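PDB 3NA6: succinylglutamate desuccinylase/aspartoacylase from Ruegeria sp. TM1040, which is probably a zinc-dependent hydrolase that cleaves the amide bond of an N-acylated amino acid. Local coordinates for residues 115-118 and 123-126; 89-94 and 108-113; 160-165 and 198-203; 21-26 and 127-132. All coordinates share one frame; numbering follows the deposited sequence. Where two conformers were deposited one is given.

Interaction 1 (115-118 and 123-126); sequences PGRP and TQKI
Arg117 and Gln124 lie side by side and point the same way. The Arg117 stem touches the amide: CG of Arg117 is 3.9 Å from OE1 of Gln124, and CD of Arg117 is 4.0 Å from NE2 of Gln124. The guanidinium plane is turned 89° from the amide plane, so the two flat groups do not stack. A water joins them. It donates to Gln124 OE1 at 2.7 Å and accepts a weak bond from Arg117 NH1. The Arg117 chain bends at its third torsion (chi3 -71°), and its NE makes a salt bridge to Asp119. The backbones are also tied. Arg117 N donates to Gln124 O at 3.2 Å, coming from above the carbonyl plane. Gly116 CA also rests on Gln124 O, at 3.4 Å. A side chain on Gly116 would run into that oxygen, and its positive phi also favours glycine. Further along, the Lys125 chain passes Pro118, with CE of Lys125 3.4 Å from Pro118 O. Gln124 OE1 also accepts from Thr121 N, just before helix 122-134. This is the bond that an N3 side chain makes in a capping box, here beside a loop folded back over the helix's first turn.

Interaction 2 (89-94 and 108-113); sequences PYFNYP and GNLNRA
Asn92, the N-cap of helix 93-97, and Phe91 just before it meet Leu110 of the Asn-Leu-Asn-Arg loop, near a possible metal site, empty here. Leu110 CD2 sits over the centre of one face of the Phe91 ring. It is 3.5 Å from the ring centroid and 11° off the normal, a CH-pi contact. The two side chains cross at about a right angle. The same methyl is 3.7 Å from Asn92 CB. Asn92 and Leu110 slide past each other in opposite directions. With CG anti to the backbone N (chi1 -169°), the Asn92 amide turns toward segment 108-113. Its ND2 donates to a water at 2.9 Å, and Leu110 N donates to the same water at 3.1 Å. OD1 turns back to its own helix and takes a weak capping bond from Ala95 N. With an alanine for Phe91 the ring is gone, and a gap would probably open between Leu110 and Phe130. Asn109, next to Leu110, bonds His59, which with Glu62 and His145 may form the empty metal site. Helix 122-134 closes the contact: Ile126 and Phe130 pack on Phe91, and Thr123 and Ala127 pack on Leu110.

Interaction 3 (160-165 and 198-203); sequences HILEDK and AVEEMG
The His160 ring meets the Glu200 carboxylate at its edge. Glu200 OE2 lies almost in the ring plane and accepts a hydrogen bond from His160 ND1. The bond is short, 2.6 Å, and nearly straight, with an N-H...O angle of 169°. OE2 uses its syn lone pair, on the side of the other oxygen. The two planes are 80° apart, so the carboxylate stands nearly upright against the ring. One face of the carboxylate is covered by Leu162, whose CD2 sits above OE1 of Glu200 at 3.3 Å. The Glu200 chain is extended beyond CG (chi2 162°). This carries the carboxylate across from the helix to the end of strand 156-160 and the loop after it, at about a right angle to both His160 and Leu162.

OE2 has a second donor. A water donates a hydrogen bond to it at 2.9 Å and accepts from His160 N, also at 2.9 Å. The histidine is thus tied to the same oxygen directly through its ring and, by way of the water, through its backbone N. The negative charge is likely to favour a proton on ND1. Leu206 of strand 205-210 packs on both His160 and Glu200.

Both backbones turn close by. Lys165 NZ bonds Leu162 O at 2.7 Å, and Asp164 caps helix 165-178 through Leu167 N. Beyond Glu200, Gly203 N returns to Glu200 O at 2.9 Å. The arrangement is a buried His-carboxylate pair between the end of strand 156-160 and helix 195-200, whose chain then leaves through a Schellman motif.

Interaction 4 (21-26 and 127-132); sequences GFLKLP and ADYFQR
Leu23 of strand 17-26 packs against Tyr129 and Phe130 of helix 122-134. This is helix-on-sheet packing, on one of the antiparallel strands of the large mixed sheet. The contact is made by the leucine methyls. CD1 of Leu23 lies 3.8 Å from CE2 of Tyr129, and CD2 of Leu23 lies 3.9 Å from that same ring carbon. CD2 of Leu23 is also 4.0 Å from OH of Tyr129. Both methyls come from the same side of the ring, near its CE2 and OH end, and the side chains cross obliquely.

The torsions explain the meeting. Leu23 has CG anti to the carbonyl carbon (chi1 -57°) and CD1 anti to CA (chi2 -178°), which sends the fork out toward the helix. In Tyr129 the ring swings clear of the backbone N (chi1 -174°) and reaches across to the strand. Phe130 leaves the helix in another direction, but its ring turns back toward the strand, and its CE1 lies 4.2 Å from Leu23 CD1. Replacing Leu23 by an alanine removes the whole fork, and the Tyr129 ring would probably face a gap and be freer to tilt.

Leu23 is backed by Ile39 and Ile41 of strand 36-46, and Pro9 touches both Leu23 and Tyr129. Next to Leu23, Lys24 makes a cation-pi contact with Phe261 of a neighbouring subunit.

One turn apart on the helix, Arg132 grips Asp128 side-on with two nitrogens. Asn5 also bonds Asp128, and Lys3 O accepts from Arg132. In the pair, Arg132 NE meets Asp128 OD1 at 2.9 Å and Arg132 NH2 meets Asp128 OD2 at 3.0 Å.

Helix 122-134 unites three of the contacts. Interactions 1 and 4 use successive turns of it, with centres about 9 Å apart. Interaction 2 packs on it, about 10 Å from interaction 1 and 11 Å from interaction 4. Phe91 and Phe130 join interactions 2 and 4. Along the chain, strand 17-26 comes first and its helix partner much later; interactions 2 and 1 fall between, in that order. Interaction 3 follows them all. Its centre is at least 21 Å from the others, but Ala198 and Met202 touch Gln131 of interaction 4. One helix thus links the antiparallel end of the mixed sheet to the loop near the possible metal site.

Interaction 1 (115-118 and 123-126)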
loop_
_atom_site.group_PDB
_atom_site.type_symbol
_atom_site.label_atom_id
_atom_site.label_comp_id
_atom_site.label_asym_id
_atom_site.label_seq_id
_atom_site.Cartn_x
_atom_site.Cartn_y
_atom_site.Cartn_z
ATOM N N PRO A 115 -14.745 24.267 14.783
ATOM C CA PRO A 115 -13.858 24.614 15.887
ATOM C C PRO A 115 -13.025 23.436 16.448
ATOM O O PRO A 115 -12.226 23.641 17.337
ATOM C CB PRO A 115 -14.832 25.106 16.939
ATOM C CG PRO A 115 -16.042 24.263 16.716
ATOM C CD PRO A 115 -16.135 24.121 15.240
ATOM N N GLY A 116 -13.187 22.233 15.917
ATOM C CA GLY A 116 -12.406 21.091 16.380
ATOM C C GLY A 116 -12.896 20.599 17.730
ATOM O O GLY A 116 -13.927 21.021 18.232
ATOM N N ARG A 117 -12.163 19.673 18.305
ATOM C CA ARG A 117 -12.487 19.160 19.624
ATOM C C ARG A 117 -11.232 18.575 20.242
ATOM O O ARG A 117 -10.386 18.041 19.524
ATOM C CB ARG A 117 -13.585 18.114 19.522
ATOM C CG ARG A 117 -13.315 16.986 18.558
ATOM C CD ARG A 117 -14.609 16.258 18.246
ATOM N NE ARG A 117 -15.070 15.484 19.392
ATOM C CZ ARG A 117 -15.322 14.174 19.388
ATOM N NH1 ARG A 117 -15.181 13.427 18.292
ATOM N NH2 ARG A 117 -15.736 13.595 20.507
ATOM N N PRO A 118 -11.118 18.663 21.571
ATOM C CA PRO A 118 -9.909 18.245 22.286
ATOM C C PRO A 118 -9.744 16.740 22.415
ATOM O O PRO A 118 -8.678 16.268 22.840
ATOM C CB PRO A 118 -10.100 18.861 23.664
ATOM C CG PRO A 118 -11.583 18.950 23.845
ATOM C CD PRO A 118 -12.153 19.208 22.482
ATOM N N THR A 123 -6.058 16.207 13.726
ATOM C CA THR A 123 -6.400 17.462 13.036
ATOM C C THR A 123 -7.413 18.284 13.841
ATOM O O THR A 123 -7.317 19.497 13.935
ATOM C CB THR A 123 -6.898 17.166 11.601
ATOM O OG1 THR A 123 -5.837 16.512 10.853
ATOM C CG2 THR A 123 -7.292 18.466 10.860
ATOM N N GLN A 124 -8.388 17.607 14.433
ATOM C CA GLN A 124 -9.387 18.263 15.256
ATOM C C GLN A 124 -8.801 18.843 16.536
ATOM O O GLN A 124 -9.248 19.888 16.984
ATOM C CB GLN A 124 -10.511 17.296 15.614
ATOM C CG GLN A 124 -11.306 16.872 14.429
ATOM C CD GLN A 124 -12.420 15.963 14.789
ATOM O OE1 GLN A 124 -12.239 14.947 15.472
ATOM N NE2 GLN A 124 -13.612 16.336 14.367
ATOM N N LYS A 125 -7.855 18.129 17.138
ATOM C CA LYS A 125 -7.130 18.590 18.347
ATOM C C LYS A 125 -6.254 19.832 18.053
ATOM O O LYS A 125 -6.232 20.777 18.845
ATOM C CB LYS A 125 -6.279 17.460 18.938
ATOM C CG LYS A 125 -7.124 16.305 19.578
ATOM C CD LYS A 125 -6.252 15.088 19.815
ATOM C CE LYS A 125 -6.701 14.221 20.944
ATOM N NZ LYS A 125 -5.943 12.936 20.917
ATOM N N ILE A 126 -5.606 19.863 16.886
ATOM C CA ILE A 126 -4.919 21.068 16.413
ATOM C C ILE A 126 -5.901 22.241 16.330
ATOM O O ILE A 126 -5.654 23.320 16.891
ATOM C CB ILE A 126 -4.184 20.850 15.062
ATOM C CG1 ILE A 126 -3.075 19.806 15.218
ATOM C CG2 ILE A 126 -3.567 22.125 14.554
ATOM C CD1 ILE A 126 -2.381 19.373 13.869
HETATM O O HOH W 1 -13.759 12.744 16.028
#

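Interaction 2 (89-94 and 108-113)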
loop_
_atom_site.group_PDB
_atom_site.type_symbol
_atom_site.label_atom_id
_atom_site.label_comp_id
_atom_site.label_asym_id
_atom_site.label_seq_id
_atom_site.Cartn_x
_atom_site.Cartn_y
_atom_site.Cartn_z
ATOM N N PRO A 89 4.972 27.978 11.181
ATOM C CA PRO A 89 5.137 27.869 9.715
ATOM C C PRO A 89 4.457 26.654 9.106
ATOM O O PRO A 89 4.098 26.680 7.934
ATOM C CB PRO A 89 6.650 27.775 9.514
ATOM C CG PRO A 89 7.277 27.892 10.878
ATOM C CD PRO A 89 6.232 27.812 11.919
ATOM N N TYR A 90 4.322 25.594 9.900
ATOM C CA TYR A 90 3.733 24.344 9.456
ATOM C C TYR A 90 2.516 24.005 10.336
ATOM O O TYR A 90 2.617 23.307 11.320
ATOM C CB TYR A 90 4.776 23.232 9.498
ATOM C CG TYR A 90 6.134 23.547 8.948
ATOM C CD1 TYR A 90 6.292 24.057 7.676
ATOM C CD2 TYR A 90 7.282 23.249 9.681
ATOM C CE1 TYR A 90 7.590 24.294 7.130
ATOM C CE2 TYR A 90 8.563 23.468 9.167
ATOM C CZ TYR A 90 8.712 24.019 7.880
ATOM O OH TYR A 90 9.985 24.237 7.369
ATOM N N PHE A 91 1.367 24.558 9.970
ATOM C CA PHE A 91 0.141 24.526 10.759
ATOM C C PHE A 91 -0.453 23.107 10.807
ATOM O O PHE A 91 -0.609 22.538 11.871
ATOM C CB PHE A 91 -0.788 25.540 10.116
ATOM C CG PHE A 91 -2.066 25.866 10.869
ATOM C CD1 PHE A 91 -2.316 25.469 12.160
ATOM C CD2 PHE A 91 -3.011 26.643 10.219
ATOM C CE1 PHE A 91 -3.490 25.816 12.776
ATOM C CE2 PHE A 91 -4.187 27.012 10.842
ATOM C CZ PHE A 91 -4.431 26.596 12.099
ATOM N N ASN A 92 -0.788 22.515 9.673
ATOM C CA ASN A 92 -1.106 21.083 9.682
ATOM C C ASN A 92 0.195 20.347 9.491
ATOM O O ASN A 92 0.509 19.850 8.393
ATOM C CB ASN A 92 -2.114 20.674 8.619
ATOM C CG ASN A 92 -2.608 19.263 8.827
ATOM O OD1 ASN A 92 -2.010 18.499 9.609
ATOM N ND2 ASN A 92 -3.733 18.920 8.197
ATOM N N TYR A 93 0.938 20.263 10.579
ATOM C CA TYR A 93 2.285 19.758 10.535
ATOM C C TYR A 93 2.375 18.362 9.916
ATOM O O TYR A 93 3.194 18.131 9.025
ATOM C CB TYR A 93 2.952 19.851 11.904
ATOM C CG TYR A 93 4.390 19.355 11.902
ATOM C CD1 TYR A 93 5.348 19.932 11.085
ATOM C CD2 TYR A 93 4.769 18.291 12.697
ATOM C CE1 TYR A 93 6.644 19.479 11.083
ATOM C CE2 TYR A 93 6.063 17.816 12.683
ATOM C CZ TYR A 93 6.989 18.420 11.884
ATOM O OH TYR A 93 8.258 17.943 11.895
ATOM N N PRO A 94 1.501 17.444 10.330
ATOM C CA PRO A 94 1.552 16.120 9.686
ATOM C C PRO A 94 1.330 16.160 8.181
ATOM O O PRO A 94 2.058 15.454 7.449
ATOM C CB PRO A 94 0.462 15.335 10.424
ATOM C CG PRO A 94 0.432 15.996 11.792
ATOM C CD PRO A 94 0.556 17.451 11.461
ATOM N N GLY A 108 -7.524 14.622 7.509
ATOM C CA GLY A 108 -8.149 15.881 7.895
ATOM C C GLY A 108 -7.705 17.065 7.046
ATOM O O GLY A 108 -6.502 17.311 6.868
ATOM N N ASN A 109 -8.692 17.790 6.538
ATOM C CA ASN A 109 -8.475 19.114 5.979
ATOM C C ASN A 109 -8.608 20.111 7.122
ATOM O O ASN A 109 -9.721 20.386 7.618
ATOM C CB ASN A 109 -9.500 19.428 4.882
ATOM C CG ASN A 109 -9.259 20.788 4.232
ATOM O OD1 ASN A 109 -8.460 21.593 4.729
ATOM N ND2 ASN A 109 -9.932 21.045 3.112
ATOM N N LEU A 110 -7.471 20.633 7.550
ATOM C CA LEU A 110 -7.434 21.443 8.762
ATOM C C LEU A 110 -8.288 22.683 8.547
ATOM O O LEU A 110 -8.981 23.120 9.474
ATOM C CB LEU A 110 -6.002 21.858 9.122
ATOM C CG LEU A 110 -5.789 22.772 10.346
ATOM C CD1 LEU A 110 -6.495 22.270 11.633
ATOM C CD2 LEU A 110 -4.318 22.966 10.596
ATOM N N ASN A 111 -8.280 23.203 7.307
ATOM C CA ASN A 111 -9.020 24.406 7.005
ATOM C C ASN A 111 -10.519 24.258 7.109
ATOM O O ASN A 111 -11.215 25.278 7.118
ATOM C CB ASN A 111 -8.683 24.970 5.634
ATOM C CG ASN A 111 -9.069 26.435 5.506
ATOM O OD1 ASN A 111 -8.945 27.207 6.460
ATOM N ND2 ASN A 111 -9.567 26.823 4.332
ATOM N N ARG A 112 -11.028 23.034 7.194
ATOM C CA ARG A 112 -12.458 22.816 7.429
ATOM C C ARG A 112 -12.731 22.053 8.736
ATOM O O ARG A 112 -13.813 21.507 8.911
ATOM C CB ARG A 112 -13.080 22.093 6.215
ATOM C CG ARG A 112 -12.572 22.645 4.861
ATOM C CD ARG A 112 -13.628 22.621 3.733
ATOM N NE ARG A 112 -13.046 22.896 2.417
ATOM C CZ ARG A 112 -13.145 22.088 1.364
ATOM N NH1 ARG A 112 -13.828 20.952 1.442
ATOM N NH2 ARG A 112 -12.577 22.433 0.218
ATOM N N ALA A 113 -11.757 22.032 9.656
ATOM C CA ALA A 113 -11.873 21.272 10.907
ATOM C C ALA A 113 -12.386 22.069 12.116
ATOM O O ALA A 113 -12.566 21.506 13.199
ATOM C CB ALA A 113 -10.526 20.584 11.236
HETATM O O HOH W 2 -4.863 20.414 5.975
#

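Interaction 3 (160-165 and 198-203)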
loop_
_atom_site.group_PDB
_atom_site.type_symbol
_atom_site.label_atom_id
_atom_site.label_comp_id
_atom_site.label_asym_id
_atom_site.label_seq_id
_atom_site.Cartn_x
_atom_site.Cartn_y
_atom_site.Cartn_z
ATOM N N HIS A 160 -12.603 39.412 3.201
ATOM C CA HIS A 160 -13.938 38.863 3.097
ATOM C C HIS A 160 -15.043 39.889 3.285
ATOM O O HIS A 160 -14.888 40.880 3.991
ATOM C CB HIS A 160 -14.111 37.696 4.060
ATOM C CG HIS A 160 -13.261 36.516 3.717
ATOM N ND1 HIS A 160 -12.401 35.920 4.621
ATOM C CD2 HIS A 160 -13.091 35.854 2.545
ATOM C CE1 HIS A 160 -11.752 34.935 4.025
ATOM N NE2 HIS A 160 -12.160 34.867 2.768
ATOM N N ILE A 161 -16.151 39.632 2.598
ATOM C CA ILE A 161 -17.387 40.328 2.804
ATOM C C ILE A 161 -17.992 39.690 4.034
ATOM O O ILE A 161 -18.206 38.458 4.079
ATOM C CB ILE A 161 -18.331 40.159 1.614
ATOM C CG1 ILE A 161 -17.738 40.827 0.358
ATOM C CG2 ILE A 161 -19.726 40.741 1.951
ATOM C CD1 ILE A 161 -17.536 42.383 0.488
ATOM N N LEU A 162 -18.233 40.529 5.044
ATOM C CA LEU A 162 -18.722 40.098 6.343
ATOM C C LEU A 162 -19.965 40.906 6.701
ATOM O O LEU A 162 -20.159 42.060 6.247
ATOM C CB LEU A 162 -17.631 40.346 7.403
ATOM C CG LEU A 162 -16.273 39.669 7.185
ATOM C CD1 LEU A 162 -15.235 40.267 8.100
ATOM C CD2 LEU A 162 -16.364 38.137 7.404
ATOM N N GLU A 163 -20.778 40.318 7.565
ATOM C CA GLU A 163 -21.902 41.036 8.169
ATOM C C GLU A 163 -21.463 42.235 8.996
ATOM O O GLU A 163 -22.140 43.253 8.989
ATOM C CB GLU A 163 -22.724 40.120 9.085
ATOM C CG GLU A 163 -23.423 38.943 8.389
ATOM C CD GLU A 163 -24.505 39.366 7.405
ATOM O OE1 GLU A 163 -24.990 40.521 7.483
ATOM O OE2 GLU A 163 -24.879 38.530 6.554
ATOM N N ASP A 164 -20.374 42.104 9.758
ATOM C CA ASP A 164 -19.822 43.254 10.511
ATOM C C ASP A 164 -19.020 44.139 9.542
ATOM O O ASP A 164 -17.858 43.828 9.226
ATOM C CB ASP A 164 -18.916 42.763 11.642
ATOM C CG ASP A 164 -18.366 43.893 12.496
ATOM O OD1 ASP A 164 -18.421 45.032 12.014
ATOM O OD2 ASP A 164 -17.846 43.636 13.628
ATOM N N LYS A 165 -19.638 45.227 9.073
ATOM C CA LYS A 165 -19.019 46.089 8.044
ATOM C C LYS A 165 -17.833 46.889 8.562
ATOM O O LYS A 165 -16.986 47.327 7.787
ATOM C CB LYS A 165 -20.061 46.997 7.382
ATOM C CG LYS A 165 -21.228 46.231 6.691
ATOM C CD LYS A 165 -20.679 45.280 5.605
ATOM C CE LYS A 165 -21.738 44.377 4.991
ATOM N NZ LYS A 165 -21.066 43.417 4.111
ATOM N N ALA A 198 -13.405 31.139 12.022
ATOM C CA ALA A 198 -13.025 31.102 13.425
ATOM C C ALA A 198 -12.443 32.458 13.873
ATOM O O ALA A 198 -12.775 32.957 14.949
ATOM C CB ALA A 198 -11.995 29.978 13.668
ATOM N N VAL A 199 -11.593 33.044 13.033
ATOM C CA VAL A 199 -10.975 34.333 13.346
ATOM C C VAL A 199 -11.985 35.474 13.258
ATOM O O VAL A 199 -12.178 36.224 14.217
ATOM C CB VAL A 199 -9.796 34.623 12.422
ATOM C CG1 VAL A 199 -9.146 35.973 12.797
ATOM C CG2 VAL A 199 -8.801 33.456 12.479
ATOM N N GLU A 200 -12.660 35.556 12.131
ATOM C CA GLU A 200 -13.552 36.649 11.836
ATOM C C GLU A 200 -14.763 36.719 12.767
ATOM O O GLU A 200 -15.205 37.807 13.152
ATOM C CB GLU A 200 -13.998 36.549 10.382
ATOM C CG GLU A 200 -12.894 36.878 9.426
ATOM C CD GLU A 200 -13.201 36.371 8.014
ATOM O OE1 GLU A 200 -14.220 35.665 7.852
ATOM O OE2 GLU A 200 -12.417 36.673 7.087
ATOM N N GLU A 201 -15.306 35.577 13.152
ATOM C CA GLU A 201 -16.481 35.615 14.021
ATOM C C GLU A 201 -16.159 36.051 15.445
ATOM O O GLU A 201 -17.076 36.429 16.194
ATOM C CB GLU A 201 -17.294 34.305 13.955
ATOM C CG GLU A 201 -16.706 33.177 14.767
ATOM C CD GLU A 201 -17.544 31.874 14.728
ATOM O OE1 GLU A 201 -18.635 31.841 14.094
ATOM O OE2 GLU A 201 -17.074 30.883 15.344
HETATM N N MSE A 202 -14.873 36.014 15.816
HETATM C CA MSE A 202 -14.398 36.587 17.072
HETATM C C MSE A 202 -14.239 38.077 17.021
HETATM O O MSE A 202 -13.875 38.689 18.041
HETATM C CB MSE A 202 -13.019 36.031 17.477
HETATM C CG MSE A 202 -13.008 34.590 17.687
HETATM SE SE MSE A 202 -11.203 33.930 17.869
HETATM C CE MSE A 202 -11.781 32.130 18.439
ATOM N N GLY A 203 -14.480 38.681 15.864
ATOM C CA GLY A 203 -14.303 40.126 15.714
ATOM C C GLY A 203 -12.896 40.532 15.361
ATOM O O GLY A 203 -12.548 41.690 15.539
HETATM O O HOH W 3 -11.320 39.046 5.743
#

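Interaction 4 (21-26 and 127-132)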
loop_
_atom_site.group_PDB
_atom_site.type_symbol
_atom_site.label_atom_id
_atom_site.label_comp_id
_atom_site.label_asym_id
_atom_site.label_seq_id
_atom_site.Cartn_x
_atom_site.Cartn_y
_atom_site.Cartn_z
ATOM N N GLY A 21 10.341 26.403 19.932
ATOM C CA GLY A 21 10.010 25.110 20.481
ATOM C C GLY A 21 8.912 24.429 19.715
ATOM O O GLY A 21 8.872 24.524 18.487
ATOM N N PHE A 22 8.045 23.721 20.451
ATOM C CA PHE A 22 7.031 22.862 19.860
ATOM C C PHE A 22 5.730 22.887 20.625
ATOM O O PHE A 22 5.719 23.090 21.816
ATOM C CB PHE A 22 7.516 21.408 19.784
ATOM C CG PHE A 22 8.888 21.277 19.185
ATOM C CD1 PHE A 22 9.058 21.239 17.804
ATOM C CD2 PHE A 22 10.012 21.289 19.996
ATOM C CE1 PHE A 22 10.324 21.192 17.250
ATOM C CE2 PHE A 22 11.278 21.247 19.435
ATOM C CZ PHE A 22 11.417 21.190 18.062
ATOM N N LEU A 23 4.630 22.693 19.903
ATOM C CA LEU A 23 3.388 22.278 20.503
ATOM C C LEU A 23 3.385 20.738 20.511
ATOM O O LEU A 23 3.331 20.086 19.457
ATOM C CB LEU A 23 2.213 22.809 19.672
ATOM C CG LEU A 23 2.187 24.336 19.486
ATOM C CD1 LEU A 23 0.968 24.756 18.698
ATOM C CD2 LEU A 23 2.231 25.058 20.809
ATOM N N LYS A 24 3.499 20.162 21.687
ATOM C CA LYS A 24 3.472 18.717 21.837
ATOM C C LYS A 24 2.050 18.190 21.919
ATOM O O LYS A 24 1.314 18.436 22.887
ATOM C CB LYS A 24 4.257 18.321 23.080
ATOM C CG LYS A 24 4.527 16.824 23.259
ATOM C CD LYS A 24 5.602 16.626 24.390
ATOM C CE LYS A 24 5.150 15.686 25.496
ATOM N NZ LYS A 24 3.762 15.819 26.065
ATOM N N LEU A 25 1.657 17.479 20.878
ATOM C CA LEU A 25 0.330 16.873 20.817
ATOM C C LEU A 25 0.532 15.388 20.997
ATOM O O LEU A 25 1.091 14.740 20.115
ATOM C CB LEU A 25 -0.282 17.197 19.455
ATOM C CG LEU A 25 -1.545 16.519 18.960
ATOM C CD1 LEU A 25 -2.587 16.598 20.027
ATOM C CD2 LEU A 25 -1.938 17.243 17.664
ATOM N N PRO A 26 0.106 14.837 22.133
ATOM C CA PRO A 26 0.219 13.401 22.289
ATOM C C PRO A 26 -0.461 12.627 21.176
ATOM O O PRO A 26 -1.558 12.944 20.791
ATOM C CB PRO A 26 -0.460 13.132 23.633
ATOM C CG PRO A 26 -0.392 14.434 24.370
ATOM C CD PRO A 26 -0.556 15.465 23.288
ATOM N N ALA A 127 -7.005 22.037 15.625
ATOM C CA ALA A 127 -8.017 23.074 15.475
ATOM C C ALA A 127 -8.532 23.564 16.828
ATOM O O ALA A 127 -8.636 24.770 17.073
ATOM C CB ALA A 127 -9.191 22.565 14.631
ATOM N N ASP A 128 -8.821 22.635 17.716
ATOM C CA ASP A 128 -9.330 22.996 19.032
ATOM C C ASP A 128 -8.338 23.848 19.842
ATOM O O ASP A 128 -8.734 24.745 20.580
ATOM C CB ASP A 128 -9.707 21.744 19.832
ATOM C CG ASP A 128 -10.179 22.079 21.219
ATOM O OD1 ASP A 128 -11.369 22.463 21.368
ATOM O OD2 ASP A 128 -9.343 22.008 22.134
ATOM N N TYR A 129 -7.057 23.545 19.720
ATOM C CA TYR A 129 -6.036 24.296 20.432
ATOM C C TYR A 129 -5.951 25.718 19.883
ATOM O O TYR A 129 -5.771 26.676 20.631
ATOM C CB TYR A 129 -4.670 23.589 20.345
ATOM C CG TYR A 129 -3.604 24.248 21.173
ATOM C CD1 TYR A 129 -3.590 24.125 22.559
ATOM C CD2 TYR A 129 -2.616 24.993 20.583
ATOM C CE1 TYR A 129 -2.617 24.747 23.304
ATOM C CE2 TYR A 129 -1.645 25.589 21.323
ATOM C CZ TYR A 129 -1.655 25.482 22.663
ATOM O OH TYR A 129 -0.672 26.104 23.373
ATOM N N PHE A 130 -6.036 25.853 18.564
ATOM C CA PHE A 130 -6.047 27.174 17.953
ATOM C C PHE A 130 -7.312 27.925 18.318
ATOM O O PHE A 130 -7.238 29.087 18.682
ATOM C CB PHE A 130 -5.800 27.101 16.431
ATOM C CG PHE A 130 -4.317 26.990 16.077
ATOM C CD1 PHE A 130 -3.593 25.850 16.443
ATOM C CD2 PHE A 130 -3.650 28.029 15.475
ATOM C CE1 PHE A 130 -2.276 25.746 16.194
ATOM C CE2 PHE A 130 -2.297 27.934 15.214
ATOM C CZ PHE A 130 -1.614 26.789 15.558
ATOM N N GLN A 131 -8.465 27.266 18.226
ATOM C CA GLN A 131 -9.757 27.893 18.546
ATOM C C GLN A 131 -9.831 28.433 19.977
ATOM O O GLN A 131 -10.230 29.573 20.187
ATOM C CB GLN A 131 -10.877 26.871 18.380
ATOM C CG GLN A 131 -12.307 27.387 18.646
ATOM C CD GLN A 131 -12.853 28.264 17.527
ATOM O OE1 GLN A 131 -12.675 27.968 16.345
ATOM N NE2 GLN A 131 -13.514 29.360 17.903
ATOM N N ARG A 132 -9.437 27.616 20.952
ATOM C CA ARG A 132 -9.664 27.941 22.369
ATOM C C ARG A 132 -8.442 28.456 23.119
ATOM O O ARG A 132 -8.597 29.078 24.163
ATOM C CB ARG A 132 -10.257 26.728 23.102
ATOM C CG ARG A 132 -11.674 26.378 22.583
ATOM C CD ARG A 132 -12.453 25.465 23.524
ATOM N NE ARG A 132 -11.733 24.207 23.677
ATOM C CZ ARG A 132 -11.428 23.609 24.822
ATOM N NH1 ARG A 132 -11.852 24.089 25.985
ATOM N NH2 ARG A 132 -10.726 22.492 24.792
#